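Local coordinates for protein TASOR (Homo sapiens, PDB 6TL1), which serves as a component of the HUSH complex, which maintains epigenetic silencing by promoting recruitment of the H3K9 methyltransferase SETDB1 and of MORC2, at residues 171-174 and 175-178. Numbering follows the deposited sequence.
Sequences LLAY and RAYE
A173 and A176 close a type II beta turn that leads the chain into the short helix 176-179, within the pseudo-PARP domain of TASOR. A176 N donates a hydrogen bond to A173 O at 3.1 Å. Y174 and R175 are the two central residues of the turn. R175 has the positive phi (59°) characteristic of the third position of a type II turn, and is also the N-cap residue of the helix.

A176 CB packs against the carbonyl of A173, 3.4 Å from A173 O. The one apolar side-chain pair is A173 CB with A176 CB, at 4.3 Å. A176 is buried, and its side chain also touches L115.

At the middle of the turn, the side chains of Y174 and R175 lie side by side, pointing the same way. With CG of Y174 anti to the backbone N, the ring swings to the side where R175 CG lies. R175 CG sits over one face of the Y174 ring, 3.6 Å from the centroid, in a CH-pi contact. A bend at chi2 (-77°) turns the R175 chain along the ring toward the phenol end. There the guanidinium has Y174 OH over one face, with its plane 30° from that of the ring. Y174 OH and R175 NH2 are 3.1 Å apart, but the angle is too poor for a hydrogen bond. R175 NH1 hydrogen-bonds a glycerol, probably from the crystallisation liquor.

One backbone hydrogen bond closes the turn. A176 is buried against A173 and L115, while Y174 and R175 are exposed. This exposed pair meets by CH-pi and van der Waals contact, without a hydrogen bond between the side chains. Both residues also touch a crystal neighbour, so crystal packing may influence their pose.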
ATOM      1  N   LEU A 171      11.724  -8.522 -10.351  1.00 41.98           N
ATOM      2  CA  LEU A 171      10.624  -9.219  -9.694  1.00 43.87           C
ATOM      3  C   LEU A 171      11.036 -10.579  -9.135  1.00 45.17           C
ATOM      4  O   LEU A 171      10.321 -11.122  -8.285  1.00 49.60           O
ATOM      5  CB  LEU A 171       9.469  -9.405 -10.683  1.00 44.66           C
ATOM      6  CG  LEU A 171       8.779  -8.122 -11.161  1.00 45.74           C
ATOM      7  CD1 LEU A 171       7.778  -8.424 -12.275  1.00 45.00           C
ATOM      8  CD2 LEU A 171       8.081  -7.430  -9.985  1.00 39.75           C
ATOM      9  N   LEU A 172      12.160 -11.136  -9.585  1.00 49.52           N
ATOM     10  CA  LEU A 172      12.621 -12.459  -9.169  1.00 52.10           C
ATOM     11  C   LEU A 172      13.784 -12.424  -8.179  1.00 51.42           C
ATOM     12  O   LEU A 172      14.253 -13.485  -7.764  1.00 54.39           O
ATOM     13  CB  LEU A 172      13.009 -13.305 -10.393  1.00 52.02           C
ATOM     14  CG  LEU A 172      11.841 -13.505 -11.354  1.00 51.84           C
ATOM     15  CD1 LEU A 172      12.276 -14.067 -12.704  1.00 55.99           C
ATOM     16  CD2 LEU A 172      10.761 -14.362 -10.705  1.00 52.75           C
ATOM     17  N   ALA A 173      14.254 -11.244  -7.786  1.00 46.91           N
ATOM     18  CA  ALA A 173      15.287 -11.154  -6.765  1.00 49.49           C
ATOM     19  C   ALA A 173      14.792 -11.745  -5.443  1.00 44.08           C
ATOM     20  O   ALA A 173      13.599 -11.730  -5.133  1.00 39.45           O
ATOM     21  CB  ALA A 173      15.708  -9.698  -6.570  1.00 52.27           C
ATOM     22  N   TYR A 174      15.726 -12.281  -4.668  1.00 48.49           N
ATOM     23  CA  TYR A 174      15.386 -12.928  -3.404  1.00 47.76           C
ATOM     24  C   TYR A 174      14.608 -11.983  -2.492  1.00 45.67           C
ATOM     25  O   TYR A 174      15.094 -10.905  -2.143  1.00 48.49           O
ATOM     26  CB  TYR A 174      16.659 -13.376  -2.703  1.00 49.52           C
ATOM     27  CG  TYR A 174      16.417 -14.198  -1.463  1.00 46.81           C
ATOM     28  CD1 TYR A 174      15.874 -15.475  -1.558  1.00 51.37           C
ATOM     29  CD2 TYR A 174      16.691 -13.689  -0.199  1.00 45.89           C
ATOM     30  CE1 TYR A 174      15.654 -16.244  -0.432  1.00 52.94           C
ATOM     31  CE2 TYR A 174      16.459 -14.449   0.949  1.00 46.63           C
ATOM     32  CZ  TYR A 174      15.937 -15.723   0.820  1.00 49.48           C
ATOM     33  OH  TYR A 174      15.707 -16.492   1.937  1.00 49.60           O
ATOM     34  N   ARG A 175      13.400 -12.397  -2.104  1.00 44.56           N
ATOM     35  CA  ARG A 175      12.568 -11.659  -1.151  1.00 43.21           C
ATOM     36  C   ARG A 175      12.248 -10.251  -1.636  1.00 39.20           C
ATOM     37  O   ARG A 175      12.050  -9.340  -0.831  1.00 38.94           O
ATOM     38  CB  ARG A 175      13.227 -11.607   0.229  1.00 45.71           C
ATOM     39  CG  ARG A 175      13.406 -12.969   0.867  1.00 50.32           C
ATOM     40  CD  ARG A 175      12.102 -13.521   1.452  1.00 48.69           C
ATOM     41  NE  ARG A 175      12.378 -14.632   2.363  1.00 49.91           N
ATOM     42  CZ  ARG A 175      12.487 -15.902   1.988  1.00 49.78           C
ATOM     43  NH1 ARG A 175      12.328 -16.235   0.713  1.00 45.66           N
ATOM     44  NH2 ARG A 175      12.752 -16.837   2.890  1.00 50.85           N
ATOM     45  N   ALA A 176      12.192 -10.073  -2.960  1.00 37.56           N
ATOM     46  CA  ALA A 176      11.847  -8.778  -3.532  1.00 35.63           C
ATOM     47  C   ALA A 176      10.510  -8.277  -2.997  1.00 33.20           C
ATOM     48  O   ALA A 176      10.350  -7.089  -2.711  1.00 31.84           O
ATOM     49  CB  ALA A 176      11.818  -8.881  -5.063  1.00 36.42           C
ATOM     50  N   TYR A 177       9.544  -9.179  -2.853  1.00 32.62           N
ATOM     51  CA  TYR A 177       8.223  -8.798  -2.384  1.00 38.40           C
ATOM     52  C   TYR A 177       8.277  -8.205  -0.975  1.00 36.20           C
ATOM     53  O   TYR A 177       7.743  -7.118  -0.729  1.00 34.78           O
ATOM     54  CB  TYR A 177       7.305 -10.012  -2.449  1.00 40.07           C
ATOM     55  CG  TYR A 177       5.992  -9.801  -1.761  1.00 40.50           C
ATOM     56  CD1 TYR A 177       5.076  -8.893  -2.256  1.00 38.44           C
ATOM     57  CD2 TYR A 177       5.665 -10.512  -0.609  1.00 40.42           C
ATOM     58  CE1 TYR A 177       3.868  -8.694  -1.630  1.00 36.59           C
ATOM     59  CE2 TYR A 177       4.454 -10.318   0.027  1.00 39.10           C
ATOM     60  CZ  TYR A 177       3.560  -9.405  -0.493  1.00 39.59           C
ATOM     61  OH  TYR A 177       2.347  -9.188   0.122  1.00 39.05           O
ATOM     62  N   GLU A 178       8.909  -8.914  -0.029  1.00 34.26           N
ATOM     63  CA  GLU A 178       8.990  -8.432   1.351  1.00 38.39           C
ATOM     64  C   GLU A 178       9.899  -7.215   1.491  1.00 38.37           C
ATOM     65  O   GLU A 178       9.659  -6.362   2.357  1.00 40.16           O
ATOM     66  CB  GLU A 178       9.452  -9.562   2.275  1.00 38.52           C
ATOM     67  CG  GLU A 178       8.455 -10.703   2.341  1.00 42.37           C
ATOM     68  CD  GLU A 178       8.698 -11.775   1.269  1.00 44.48           C
ATOM     69  OE1 GLU A 178       9.290 -11.456   0.212  1.00 42.71           O
ATOM     70  OE2 GLU A 178       8.245 -12.923   1.468  1.00 46.41           O
TER